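Local structure of pectate lyase (Pectobacterium carotovorum, 4U49) at residues L28-N33 and A105-A110; N166-E171 and N189-D194; L229-K234 and K252-C257; P266-I271 and G291-I296. The protein cleaves alpha-1,4-linked galacturonan by calcium-dependent beta-elimination, probably acting within the chain on both polygalacturonate and highly methylated pectins. All coordinates share one frame; numbering follows the deposited sequence.

Interaction 1 of 4, residues L28-N33 and A105-A110; sequences LLKKDN and ASTAPA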
loop_
_atom_site.group_PDB
_atom_site.type_symbol
_atom_site.label_atom_id
_atom_site.label_comp_id
_atom_site.label_asym_id
_atom_site.label_seq_id
_atom_site.Cartn_x
_atom_site.Cartn_y
_atom_site.Cartn_z
ATOM N N LEU A 28 -8.315 8.476 8.422
ATOM C CA LEU A 28 -7.112 9.297 8.395
ATOM C C LEU A 28 -6.025 8.817 9.344
ATOM O O LEU A 28 -6.276 8.061 10.283
ATOM C CB LEU A 28 -7.455 10.762 8.699
ATOM C CG LEU A 28 -8.252 11.148 9.944
ATOM C CD1 LEU A 28 -7.371 11.178 11.190
ATOM C CD2 LEU A 28 -8.920 12.501 9.732
ATOM N N LEU A 29 -4.811 9.272 9.072
ATOM C CA LEU A 29 -3.674 9.035 9.945
ATOM C C LEU A 29 -2.905 10.337 10.109
ATOM O O LEU A 29 -2.319 10.842 9.152
ATOM C CB LEU A 29 -2.764 7.943 9.377
ATOM C CG LEU A 29 -1.514 7.615 10.196
ATOM C CD1 LEU A 29 -1.900 7.001 11.532
ATOM C CD2 LEU A 29 -0.576 6.692 9.423
ATOM N N LYS A 30 -2.939 10.898 11.313
ATOM C CA LYS A 30 -2.140 12.079 11.616
ATOM C C LYS A 30 -0.819 11.615 12.215
ATOM O O LYS A 30 -0.768 11.166 13.361
ATOM C CB LYS A 30 -2.886 13.021 12.565
ATOM C CG LYS A 30 -2.193 14.358 12.789
ATOM C CD LYS A 30 -3.081 15.325 13.557
ATOM C CE LYS A 30 -2.312 16.582 13.936
ATOM N NZ LYS A 30 -3.191 17.593 14.588
ATOM N N LYS A 31 0.243 11.717 11.425
ATOM C CA LYS A 31 1.510 11.068 11.738
ATOM C C LYS A 31 2.625 11.641 10.872
ATOM O O LYS A 31 2.373 12.089 9.755
ATOM C CB LYS A 31 1.392 9.557 11.520
ATOM C CG LYS A 31 2.584 8.736 11.980
ATOM C CD LYS A 31 2.571 8.534 13.480
ATOM C CE LYS A 31 2.817 7.076 13.835
ATOM N NZ LYS A 31 1.772 6.188 13.249
ATOM N N ASP A 32 3.849 11.626 11.399
ATOM C CA ASP A 32 5.033 12.070 10.664
ATOM C C ASP A 32 4.889 13.498 10.128
ATOM O O ASP A 32 5.273 13.781 8.993
ATOM C CB ASP A 32 5.334 11.104 9.513
ATOM C CG ASP A 32 5.517 9.670 9.985
ATOM O OD1 ASP A 32 4.894 8.762 9.395
ATOM O OD2 ASP A 32 6.287 9.448 10.944
ATOM N N ASN A 33 4.331 14.381 10.956
ATOM C CA ASN A 33 4.155 15.796 10.622
ATOM C C ASN A 33 3.302 16.015 9.376
ATOM O O ASN A 33 3.589 16.888 8.556
ATOM C CB ASN A 33 5.513 16.477 10.444
ATOM C CG ASN A 33 6.439 16.241 11.620
ATOM O OD1 ASN A 33 7.572 15.793 11.451
ATOM N ND2 ASN A 33 5.955 16.536 12.822
ATOM N N ALA A 105 -14.376 12.629 8.799
ATOM C CA ALA A 105 -13.293 11.968 9.512
ATOM C C ALA A 105 -12.569 12.984 10.380
ATOM O O ALA A 105 -12.207 14.060 9.908
ATOM C CB ALA A 105 -12.328 11.308 8.539
ATOM N N SER A 106 -12.368 12.641 11.648
ATOM C CA SER A 106 -11.733 13.548 12.600
ATOM C C SER A 106 -10.331 13.093 12.978
ATOM O O SER A 106 -10.075 11.898 13.130
ATOM C CB SER A 106 -12.587 13.677 13.864
ATOM O OG SER A 106 -11.943 14.491 14.829
ATOM N N THR A 107 -9.426 14.054 13.135
ATOM C CA THR A 107 -8.075 13.769 13.610
ATOM C C THR A 107 -8.091 13.489 15.108
ATOM O O THR A 107 -7.159 12.898 15.655
ATOM C CB THR A 107 -7.114 14.932 13.324
ATOM O OG1 THR A 107 -7.571 16.106 14.006
ATOM C CG2 THR A 107 -7.049 15.215 11.831
ATOM N N ALA A 108 -9.158 13.931 15.764
ATOM C CA ALA A 108 -9.362 13.670 17.181
ATOM C C ALA A 108 -10.311 12.486 17.352
ATOM O O ALA A 108 -11.125 12.210 16.474
ATOM C CB ALA A 108 -9.909 14.910 17.877
ATOM N N PRO A 109 -10.203 11.772 18.479
ATOM C CA PRO A 109 -11.090 10.621 18.690
ATOM C C PRO A 109 -12.537 11.034 18.934
ATOM O O PRO A 109 -12.815 12.211 19.171
ATOM C CB PRO A 109 -10.498 9.947 19.930
ATOM C CG PRO A 109 -9.798 11.038 20.640
ATOM C CD PRO A 109 -9.240 11.934 19.580
ATOM N N ALA A 110 -13.445 10.064 18.871
ATOM C CA ALA A 110 -14.868 10.323 19.058
ATOM C C ALA A 110 -15.198 10.579 20.523
ATOM O O ALA A 110 -14.672 9.911 21.413
ATOM C CB ALA A 110 -15.690 9.159 18.526
#
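The carbonyl oxygen of Ser-106 sits in the fork of the Leu-28 side chain, touched by three of its carbons: CD1 lies 3.4 Å from Ser-106 O, CD2 at 3.6 Å and CG at 3.7 Å. These are van der Waals contacts. Leu-28 CG is held between its backbone N and carbonyl carbon (chi1 53°), which spreads both methyls across the opposite chain. CD2 reaches back to Ala-105, 3.8 Å from its CB, and forward to Thr-107, 3.9 Å from its CG2, while CD1 rests against Thr-107 CA at 3.6 Å. Two residues further along the strand, Lys-30 passes Thr-107 with the middle of its extended chain, CD lying 4.1 Å from Thr-107 CB. The polar ends are engaged elsewhere: Lys-30 NZ binds Pro-82 O, and Thr-107 OG1 bonds to Tyr-86 N. Tyr-88 of strand 87-94 packs on Leu-28 and Thr-107 as well, helping to bury the leucine. Strands 24-31 and 99-106, which run in the same sense here, are the first and last of a small beta-sandwich and lie at the edges of its three-stranded and four-stranded sheets, a topology like that of a fibronectin type III domain.

Interaction 2 of 4, residues N166-E171 and N189-D194; sequences NLRISE and NVIWED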
loop_
_atom_site.group_PDB
_atom_site.type_symbol
_atom_site.label_atom_id
_atom_site.label_comp_id
_atom_site.label_asym_id
_atom_site.label_seq_id
_atom_site.Cartn_x
_atom_site.Cartn_y
_atom_site.Cartn_z
ATOM N N ASN A 166 -11.454 -0.863 4.506
ATOM C CA ASN A 166 -11.675 0.040 5.633
ATOM C C ASN A 166 -11.217 -0.550 6.966
ATOM O O ASN A 166 -12.022 -0.778 7.867
ATOM C CB ASN A 166 -13.153 0.423 5.695
ATOM C CG ASN A 166 -13.671 0.933 4.366
ATOM O OD1 ASN A 166 -12.959 1.624 3.637
ATOM N ND2 ASN A 166 -14.913 0.593 4.038
ATOM N N LEU A 167 -9.916 -0.787 7.081
ATOM C CA LEU A 167 -9.356 -1.435 8.258
ATOM C C LEU A 167 -8.099 -0.731 8.744
ATOM O O LEU A 167 -7.274 -0.284 7.946
ATOM C CB LEU A 167 -9.041 -2.904 7.957
ATOM C CG LEU A 167 -8.313 -3.701 9.046
ATOM C CD1 LEU A 167 -9.196 -3.883 10.274
ATOM C CD2 LEU A 167 -7.842 -5.047 8.511
ATOM N N ARG A 168 -7.962 -0.635 10.060
ATOM C CA ARG A 168 -6.743 -0.132 10.667
ATOM C C ARG A 168 -6.016 -1.282 11.352
ATOM O O ARG A 168 -6.605 -2.005 12.154
ATOM C CB ARG A 168 -7.060 0.985 11.663
ATOM C CG ARG A 168 -5.846 1.720 12.201
ATOM C CD ARG A 168 -6.272 2.909 13.059
ATOM N NE ARG A 168 -7.154 3.814 12.332
ATOM C CZ ARG A 168 -6.756 4.934 11.735
ATOM N NH1 ARG A 168 -5.484 5.303 11.781
ATOM N NH2 ARG A 168 -7.636 5.688 11.093
ATOM N N ILE A 169 -4.750 -1.475 11.007
ATOM C CA ILE A 169 -3.934 -2.474 11.684
ATOM C C ILE A 169 -3.121 -1.757 12.747
ATOM O O ILE A 169 -2.423 -0.786 12.457
ATOM C CB ILE A 169 -3.028 -3.231 10.707
ATOM C CG1 ILE A 169 -3.889 -4.005 9.705
ATOM C CG2 ILE A 169 -2.116 -4.198 11.457
ATOM C CD1 ILE A 169 -3.097 -4.778 8.682
ATOM N N SER A 170 -3.239 -2.225 13.985
ATOM C CA SER A 170 -2.723 -1.493 15.133
ATOM C C SER A 170 -1.207 -1.385 15.139
ATOM O O SER A 170 -0.498 -2.174 14.504
ATOM C CB SER A 170 -3.185 -2.149 16.433
ATOM O OG SER A 170 -2.409 -3.296 16.711
ATOM N N GLU A 171 -0.722 -0.399 15.881
ATOM C CA GLU A 171 0.702 -0.148 16.012
ATOM C C GLU A 171 1.416 -1.300 16.717
ATOM O O GLU A 171 2.535 -1.663 16.356
ATOM C CB GLU A 171 0.925 1.164 16.768
ATOM C CG GLU A 171 2.363 1.616 16.861
ATOM C CD GLU A 171 2.490 2.993 17.484
ATOM O OE1 GLU A 171 1.534 3.424 18.156
ATOM O OE2 GLU A 171 3.536 3.651 17.291
ATOM N N ASN A 189 -8.231 0.509 1.161
ATOM C CA ASN A 189 -8.270 1.462 2.266
ATOM C C ASN A 189 -7.914 0.821 3.603
ATOM O O ASN A 189 -8.720 0.789 4.534
ATOM C CB ASN A 189 -9.647 2.122 2.359
ATOM C CG ASN A 189 -9.665 3.284 3.333
ATOM O OD1 ASN A 189 -8.638 3.916 3.582
ATOM N ND2 ASN A 189 -10.832 3.563 3.900
ATOM N N VAL A 190 -6.703 0.288 3.680
ATOM C CA VAL A 190 -6.173 -0.211 4.937
ATOM C C VAL A 190 -5.074 0.728 5.405
ATOM O O VAL A 190 -4.262 1.186 4.604
ATOM C CB VAL A 190 -5.633 -1.648 4.796
ATOM C CG1 VAL A 190 -4.916 -2.099 6.071
ATOM C CG2 VAL A 190 -6.771 -2.590 4.458
ATOM N N ILE A 191 -5.073 1.038 6.696
ATOM C CA ILE A 191 -4.016 1.847 7.281
ATOM C C ILE A 191 -3.175 1.011 8.244
ATOM O O ILE A 191 -3.670 0.532 9.265
ATOM C CB ILE A 191 -4.582 3.080 8.017
ATOM C CG1 ILE A 191 -5.219 4.040 7.012
ATOM C CG2 ILE A 191 -3.484 3.785 8.798
ATOM C CD1 ILE A 191 -5.845 5.273 7.643
ATOM N N TRP A 192 -1.910 0.816 7.885
ATOM C CA TRP A 192 -0.935 0.173 8.760
ATOM C C TRP A 192 -0.280 1.227 9.647
ATOM O O TRP A 192 0.565 1.992 9.182
ATOM C CB TRP A 192 0.139 -0.559 7.947
ATOM C CG TRP A 192 -0.330 -1.766 7.180
ATOM C CD1 TRP A 192 -0.196 -3.074 7.550
ATOM C CD2 TRP A 192 -0.978 -1.778 5.899
ATOM N NE1 TRP A 192 -0.728 -3.899 6.587
ATOM C CE2 TRP A 192 -1.215 -3.128 5.564
ATOM C CE3 TRP A 192 -1.385 -0.780 5.007
ATOM C CZ2 TRP A 192 -1.840 -3.505 4.377
ATOM C CZ3 TRP A 192 -2.007 -1.156 3.828
ATOM C CH2 TRP A 192 -2.230 -2.505 3.524
ATOM N N GLU A 193 -0.667 1.276 10.917
ATOM C CA GLU A 193 -0.145 2.294 11.823
ATOM C C GLU A 193 1.342 2.113 12.088
ATOM O O GLU A 193 2.050 3.078 12.376
ATOM C CB GLU A 193 -0.923 2.286 13.137
ATOM C CG GLU A 193 -2.394 2.584 12.942
ATOM C CD GLU A 193 -3.050 3.147 14.181
ATOM O OE1 GLU A 193 -3.079 2.441 15.212
ATOM O OE2 GLU A 193 -3.542 4.295 14.120
ATOM N N ASP A 194 1.810 0.874 11.975
ATOM C CA ASP A 194 3.229 0.568 12.102
ATOM C C ASP A 194 3.484 -0.843 11.595
ATOM O O ASP A 194 3.097 -1.817 12.240
ATOM C CB ASP A 194 3.695 0.708 13.556
ATOM C CG ASP A 194 5.206 0.723 13.690
ATOM O OD1 ASP A 194 5.873 1.388 12.871
ATOM O OD2 ASP A 194 5.730 0.070 14.619
HETATM O O HOH W 1 0.328 -1.680 11.718
HETATM O O HOH W 2 3.172 -3.439 14.496
#
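Two successive coils of the parallel beta-helix, the fold of polysaccharide lyase family 3, meet here, with strands 167-169 and 190-192 in register and 13° apart. At the corner before them, Asn-166 and Asn-189 occupy equivalent positions, both with positive phi. Asn-189 ND2 donates to Asn-166 OD1 at 2.9 Å; the acceptor lies near the Asn-189 amide plane although the two amides are turned 75° from each other. From the N-terminal sandwich, Ser-40 OG also binds Asn-166 OD1, and Ser-38 OG binds Asn-189 OD1. Backbone bonds follow from Leu-167 N to Asn-189 O through to Glu-193 N on Ile-169 O. Leu-167, Ile-169, Val-190 and Trp-192 share one face, where Ile-169 CD1 presses obliquely on the indole, 3.3 Å from Trp-192 NE1. On the other, Arg-168 runs beside Ile-191, whose CB lies over its guanidinium, while NH2 binds Leu-28 O. Beyond the strands, Asp-194, a calcium ligand seen in a crystal structure of this protein, carries no metal in this chain; water 2 joins its O to Glu-171 O. The bend at chi3 of Arg-168 (-55°) brings NH1 within 3.2 Å of Glu-193 OE2, a salt bridge that meets the carboxylate from above its plane.

Interaction 3 of 4, residues L229-K234 and K252-C257; sequences LQQNAK and KLWRSC
From a direct bond, Leu-229 N to Leu-253 O at 2.9 Å, the two chains run on in nearly the same direction but drift apart, their CA spacing growing from 5.2 Å at Leu-229 CA and Trp-254 CA to 7.0 Å at Asn-232 CA and Cys-257 CA. They belong to neighbouring coils of the parallel beta-helix, and where the backbones separate, waters take the places that direct strand bonds would fill. Water 3 joins Leu-229 O to Arg-255 N, water 4 joins Gln-231 N to Arg-255 O, and water 5 joins Gln-231 O to Cys-257 N. Cys-257 is fixed further by its disulfide to Cys-260. The side chains of Leu-229 and Leu-253 run alongside each other, with Leu-229 CD1 4.1 Å from Leu-253 CD1. Leu-229 CB meets the indole of Trp-254 at its edge, 3.7 Å from Trp-254 CD1. The same edge faces Gln-231, whose extended chain leaves CB with CG anti to the backbone N (chi1 -171°) and carries the amide past the ring. Ser-236 OG and Asn-268 O hold its NE2, so the rotation of the amide is fixed. Thr-238 OG1 is a second partner of its oxygen. Trp-254 NE1 donates to Gln-231 OE1 at 2.9 Å; the oxygen lies close to the ring plane, but the N-H arrives from above the glutamine's carbonyl plane.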
loop_
_atom_site.group_PDB
_atom_site.type_symbol
_atom_site.label_atom_id
_atom_site.label_comp_id
_atom_site.label_asym_id
_atom_site.label_seq_id
_atom_site.Cartn_x
_atom_site.Cartn_y
_atom_site.Cartn_z
ATOM N N LEU A 229 6.065 -5.287 0.988
ATOM C CA LEU A 229 5.305 -6.291 0.250
ATOM C C LEU A 229 6.097 -7.581 0.097
ATOM O O LEU A 229 7.299 -7.555 -0.083
ATOM C CB LEU A 229 4.924 -5.766 -1.124
ATOM C CG LEU A 229 4.058 -4.516 -1.116
ATOM C CD1 LEU A 229 3.768 -4.039 -2.525
ATOM C CD2 LEU A 229 2.764 -4.766 -0.351
ATOM N N GLN A 230 5.431 -8.718 0.164
ATOM C CA GLN A 230 6.136 -9.975 0.207
ATOM C C GLN A 230 5.370 -10.873 -0.752
ATOM O O GLN A 230 4.133 -10.824 -0.800
ATOM C CB GLN A 230 6.178 -10.368 1.685
ATOM C CG GLN A 230 7.058 -11.429 2.275
ATOM C CD GLN A 230 8.289 -11.761 1.501
ATOM O OE1 GLN A 230 9.173 -10.892 1.261
ATOM N NE2 GLN A 230 8.496 -13.080 1.358
ATOM N N GLN A 231 6.113 -11.598 -1.585
ATOM C CA GLN A 231 5.530 -12.302 -2.730
ATOM C C GLN A 231 6.400 -13.486 -3.157
ATOM O O GLN A 231 7.243 -13.369 -4.051
ATOM C CB GLN A 231 5.352 -11.355 -3.925
ATOM C CG GLN A 231 4.552 -11.928 -5.089
ATOM C CD GLN A 231 4.354 -10.931 -6.234
ATOM O OE1 GLN A 231 4.199 -9.733 -6.001
ATOM N NE2 GLN A 231 4.374 -11.427 -7.476
ATOM N N ASN A 232 6.201 -14.626 -2.512
ATOM C CA ASN A 232 7.077 -15.770 -2.714
ATOM C C ASN A 232 6.611 -16.691 -3.831
ATOM O O ASN A 232 7.419 -17.398 -4.435
ATOM C CB ASN A 232 7.203 -16.542 -1.403
ATOM C CG ASN A 232 8.206 -15.910 -0.455
ATOM O OD1 ASN A 232 7.872 -15.560 0.678
ATOM N ND2 ASN A 232 9.443 -15.744 -0.925
ATOM N N ALA A 233 5.312 -16.673 -4.111
ATOM C CA ALA A 233 4.756 -17.512 -5.162
ATOM C C ALA A 233 5.200 -17.041 -6.540
ATOM O O ALA A 233 5.413 -15.846 -6.765
ATOM C CB ALA A 233 3.239 -17.535 -5.076
ATOM N N LYS A 234 5.348 -17.994 -7.455
ATOM C CA LYS A 234 5.619 -17.693 -8.853
ATOM C C LYS A 234 4.293 -17.589 -9.594
ATOM O O LYS A 234 3.253 -17.979 -9.056
ATOM C CB LYS A 234 6.506 -18.767 -9.481
ATOM C CG LYS A 234 7.649 -19.220 -8.586
ATOM C CD LYS A 234 8.448 -20.336 -9.235
ATOM C CE LYS A 234 9.504 -20.894 -8.292
ATOM N NZ LYS A 234 8.924 -21.615 -7.122
ATOM N N LYS A 252 12.519 -1.589 1.814
ATOM C CA LYS A 252 12.172 -1.884 0.429
ATOM C C LYS A 252 10.664 -1.988 0.286
ATOM O O LYS A 252 9.985 -2.460 1.196
ATOM C CB LYS A 252 12.815 -3.193 -0.030
ATOM C CG LYS A 252 14.330 -3.178 -0.086
ATOM C CD LYS A 252 14.868 -4.503 -0.610
ATOM C CE LYS A 252 14.669 -5.626 0.395
ATOM N NZ LYS A 252 15.626 -5.516 1.534
ATOM N N LEU A 253 10.132 -1.555 -0.850
ATOM C CA LEU A 253 8.719 -1.775 -1.115
ATOM C C LEU A 253 8.495 -3.234 -1.494
ATOM O O LEU A 253 7.575 -3.880 -0.997
ATOM C CB LEU A 253 8.207 -0.859 -2.229
ATOM C CG LEU A 253 6.752 -1.110 -2.648
ATOM C CD1 LEU A 253 5.778 -0.632 -1.578
ATOM C CD2 LEU A 253 6.439 -0.460 -3.983
ATOM N N TRP A 254 9.365 -3.751 -2.357
ATOM C CA TRP A 254 9.124 -5.033 -3.004
ATOM C C TRP A 254 10.408 -5.589 -3.616
ATOM O O TRP A 254 11.118 -4.888 -4.338
ATOM C CB TRP A 254 8.042 -4.858 -4.076
ATOM C CG TRP A 254 7.526 -6.116 -4.706
ATOM C CD1 TRP A 254 6.432 -6.836 -4.321
ATOM C CD2 TRP A 254 8.056 -6.777 -5.859
ATOM N NE1 TRP A 254 6.259 -7.914 -5.153
ATOM C CE2 TRP A 254 7.244 -7.901 -6.106
ATOM C CE3 TRP A 254 9.145 -6.533 -6.701
ATOM C CZ2 TRP A 254 7.483 -8.777 -7.163
ATOM C CZ3 TRP A 254 9.383 -7.406 -7.748
ATOM C CH2 TRP A 254 8.555 -8.513 -7.969
ATOM N N ARG A 255 10.711 -6.846 -3.316
ATOM C CA ARG A 255 11.866 -7.516 -3.912
ATOM C C ARG A 255 11.579 -8.997 -4.109
ATOM O O ARG A 255 11.342 -9.728 -3.146
ATOM C CB ARG A 255 13.116 -7.328 -3.043
ATOM C CG ARG A 255 14.253 -8.316 -3.321
ATOM C CD ARG A 255 15.074 -7.950 -4.553
ATOM N NE ARG A 255 16.378 -8.621 -4.556
ATOM C CZ ARG A 255 16.722 -9.615 -5.373
ATOM N NH1 ARG A 255 17.933 -10.154 -5.291
ATOM N NH2 ARG A 255 15.863 -10.066 -6.278
ATOM N N SER A 256 11.576 -9.428 -5.366
ATOM C CA SER A 256 11.499 -10.845 -5.687
ATOM C C SER A 256 12.719 -11.533 -5.099
ATOM O O SER A 256 13.845 -11.067 -5.280
ATOM C CB SER A 256 11.429 -11.058 -7.196
ATOM O OG SER A 256 11.454 -12.436 -7.534
ATOM N N CYS A 257 12.495 -12.627 -4.380
ATOM C CA CYS A 257 13.574 -13.264 -3.636
ATOM C C CYS A 257 14.734 -13.680 -4.536
ATOM O O CYS A 257 14.541 -14.359 -5.542
ATOM C CB CYS A 257 13.058 -14.480 -2.874
ATOM S SG CYS A 257 14.332 -15.181 -1.824
HETATM O O HOH W 3 9.522 -8.319 -1.209
HETATM O O HOH W 4 8.931 -11.099 -1.762
HETATM O O HOH W 5 9.855 -13.380 -3.322
#

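Interaction 4 of 4, residues P266-I271 and G291-I296; sequences PRNLTI and GDVAEI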
loop_
_atom_site.group_PDB
_atom_site.type_symbol
_atom_site.label_atom_id
_atom_site.label_comp_id
_atom_site.label_asym_id
_atom_site.label_seq_id
_atom_site.Cartn_x
_atom_site.Cartn_y
_atom_site.Cartn_z
ATOM N N PRO A 266 7.933 -16.254 -13.230
ATOM C CA PRO A 266 8.054 -14.823 -12.939
ATOM C C PRO A 266 7.264 -14.388 -11.707
ATOM O O PRO A 266 6.203 -14.942 -11.418
ATOM C CB PRO A 266 7.485 -14.168 -14.199
ATOM C CG PRO A 266 6.465 -15.140 -14.679
ATOM C CD PRO A 266 7.000 -16.511 -14.344
ATOM N N ARG A 267 7.804 -13.415 -10.981
ATOM C CA ARG A 267 7.068 -12.736 -9.926
ATOM C C ARG A 267 6.861 -11.301 -10.386
ATOM O O ARG A 267 7.829 -10.584 -10.644
ATOM C CB ARG A 267 7.819 -12.778 -8.596
ATOM C CG ARG A 267 8.135 -14.176 -8.090
ATOM C CD ARG A 267 8.723 -14.105 -6.693
ATOM N NE ARG A 267 9.061 -15.423 -6.167
ATOM C CZ ARG A 267 10.300 -15.893 -6.092
ATOM N NH1 ARG A 267 11.315 -15.142 -6.502
ATOM N NH2 ARG A 267 10.527 -17.104 -5.597
ATOM N N ASN A 268 5.607 -10.882 -10.504
ATOM C CA ASN A 268 5.311 -9.601 -11.133
ATOM C C ASN A 268 4.763 -8.548 -10.180
ATOM O O ASN A 268 4.001 -8.852 -9.263
ATOM C CB ASN A 268 4.328 -9.806 -12.285
ATOM C CG ASN A 268 4.891 -10.696 -13.371
ATOM O OD1 ASN A 268 6.073 -10.618 -13.701
ATOM N ND2 ASN A 268 4.047 -11.556 -13.927
ATOM N N LEU A 269 5.168 -7.306 -10.417
ATOM C CA LEU A 269 4.684 -6.158 -9.660
ATOM C C LEU A 269 4.206 -5.077 -10.613
ATOM O O LEU A 269 4.896 -4.744 -11.573
ATOM C CB LEU A 269 5.783 -5.593 -8.756
ATOM C CG LEU A 269 5.442 -4.284 -8.033
ATOM C CD1 LEU A 269 4.501 -4.536 -6.863
ATOM C CD2 LEU A 269 6.697 -3.547 -7.566
ATOM N N THR A 270 3.026 -4.530 -10.354
ATOM C CA THR A 270 2.584 -3.363 -11.102
ATOM C C THR A 270 2.203 -2.243 -10.150
ATOM O O THR A 270 1.293 -2.386 -9.334
ATOM C CB THR A 270 1.394 -3.679 -12.022
ATOM O OG1 THR A 270 1.771 -4.696 -12.960
ATOM C CG2 THR A 270 0.973 -2.432 -12.782
ATOM N N ILE A 271 2.921 -1.131 -10.243
ATOM C CA ILE A 271 2.563 0.053 -9.484
ATOM C C ILE A 271 1.799 0.985 -10.406
ATOM O O ILE A 271 2.391 1.646 -11.254
ATOM C CB ILE A 271 3.792 0.785 -8.914
ATOM C CG1 ILE A 271 4.592 -0.126 -7.985
ATOM C CG2 ILE A 271 3.360 2.045 -8.173
ATOM C CD1 ILE A 271 5.840 0.534 -7.435
ATOM N N GLY A 291 12.346 -13.832 -15.312
ATOM C CA GLY A 291 11.268 -13.218 -16.069
ATOM C C GLY A 291 10.403 -12.233 -15.305
ATOM O O GLY A 291 9.381 -11.783 -15.825
ATOM N N ASP A 292 10.807 -11.897 -14.083
ATOM C CA ASP A 292 10.090 -10.917 -13.267
ATOM C C ASP A 292 9.879 -9.604 -13.998
ATOM O O ASP A 292 10.802 -9.079 -14.618
ATOM C CB ASP A 292 10.846 -10.608 -11.975
ATOM C CG ASP A 292 11.061 -11.818 -11.109
ATOM O OD1 ASP A 292 10.474 -12.884 -11.383
ATOM O OD2 ASP A 292 11.824 -11.685 -10.136
ATOM N N VAL A 293 8.672 -9.059 -13.898
ATOM C CA VAL A 293 8.396 -7.760 -14.490
ATOM C C VAL A 293 7.860 -6.779 -13.454
ATOM O O VAL A 293 6.832 -7.023 -12.824
ATOM C CB VAL A 293 7.384 -7.863 -15.651
ATOM C CG1 VAL A 293 6.990 -6.475 -16.126
ATOM C CG2 VAL A 293 7.971 -8.672 -16.803
ATOM N N ALA A 294 8.577 -5.674 -13.278
ATOM C CA ALA A 294 8.077 -4.548 -12.504
ATOM C C ALA A 294 7.612 -3.454 -13.454
ATOM O O ALA A 294 8.417 -2.859 -14.173
ATOM C CB ALA A 294 9.143 -4.018 -11.561
ATOM N N GLU A 295 6.309 -3.202 -13.464
ATOM C CA GLU A 295 5.753 -2.134 -14.281
ATOM C C GLU A 295 5.302 -0.991 -13.376
ATOM O O GLU A 295 4.489 -1.187 -12.475
ATOM C CB GLU A 295 4.592 -2.651 -15.133
ATOM C CG GLU A 295 3.968 -1.591 -16.030
ATOM C CD GLU A 295 3.116 -2.183 -17.138
ATOM O OE1 GLU A 295 2.788 -3.386 -17.070
ATOM O OE2 GLU A 295 2.779 -1.440 -18.085
ATOM N N ILE A 296 5.847 0.197 -13.608
ATOM C CA ILE A 296 5.590 1.339 -12.737
ATOM C C ILE A 296 5.114 2.542 -13.541
ATOM O O ILE A 296 5.802 2.995 -14.455
ATOM C CB ILE A 296 6.848 1.718 -11.937
ATOM C CG1 ILE A 296 7.289 0.534 -11.072
ATOM C CG2 ILE A 296 6.589 2.961 -11.092
ATOM C CD1 ILE A 296 8.706 0.639 -10.553
HETATM O O HOH W 6 6.267 -11.734 -16.386
#
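Asp-292 leaves the backbone with CG anti to its carbonyl carbon (chi1 -60°), which turns the carboxylate toward the main chain of Arg-267. Its CB lies 3.3 Å from Arg-267 O, and CG follows at 3.5 Å from that same oxygen. At the tip the two oxygens part: OD1 accepts Arg-267 N at 2.8 Å in an almost straight bond (171° at the hydrogen) that comes from above the carboxylate plane, while OD2 is bound by Ser-256 OG and Asn-287 N. Ser-256 also receives Arg-267 NH1, so one hydroxyl ties the arginine and the aspartate together. Next along, Asn-268 stands in for a strand partner. Its OD1 takes Val-293 N at 3.0 Å, in the carbonyl plane, whereas Arg-267 O stays 3.7 Å from Val-293 N. Water 6 links that OD1 to Gly-291 O. From Leu-269 N on Val-293 O the chains settle into ordinary parallel pairing, ending with Ile-271 N on Glu-295 O at 2.7 Å. Ile-271 and Ile-296 lie alongside each other on the face shared with Leu-269 and Ala-294, CD1 of Ile-271 being 3.9 Å from CG1 of Ile-296. On the other face Thr-270 OG1 binds His-237 and Glu-295 pairs with Arg-297. Strands stacked in register, with aliphatic residues aligned from coil to coil, are the hallmark of the right-handed parallel beta-helix of pectate lyases.

How the interactions relate
The four contacts follow one another along the chain without overlap. Interaction 1 belongs to the N-terminal sandwich; the other three lie in the beta-helix. Interactions 1 and 2, centres about 12 Å apart, touch where the sandwich docks on the helix, partly through a weak bond from Lys-31 to Glu-193 O. Interactions 3 and 4, centres about 10 Å apart, are tied through Arg-267, which reaches Asn-232. Interaction 2 lies about 20 Å from interaction 3, centre to centre. Interactions 1 and 4, about 34 Å apart between centres, lie on opposite sides of the chain's centre. Thus one contact holds the sandwich together, one lies at the junction beside the calcium site, and two join coils further along the helix.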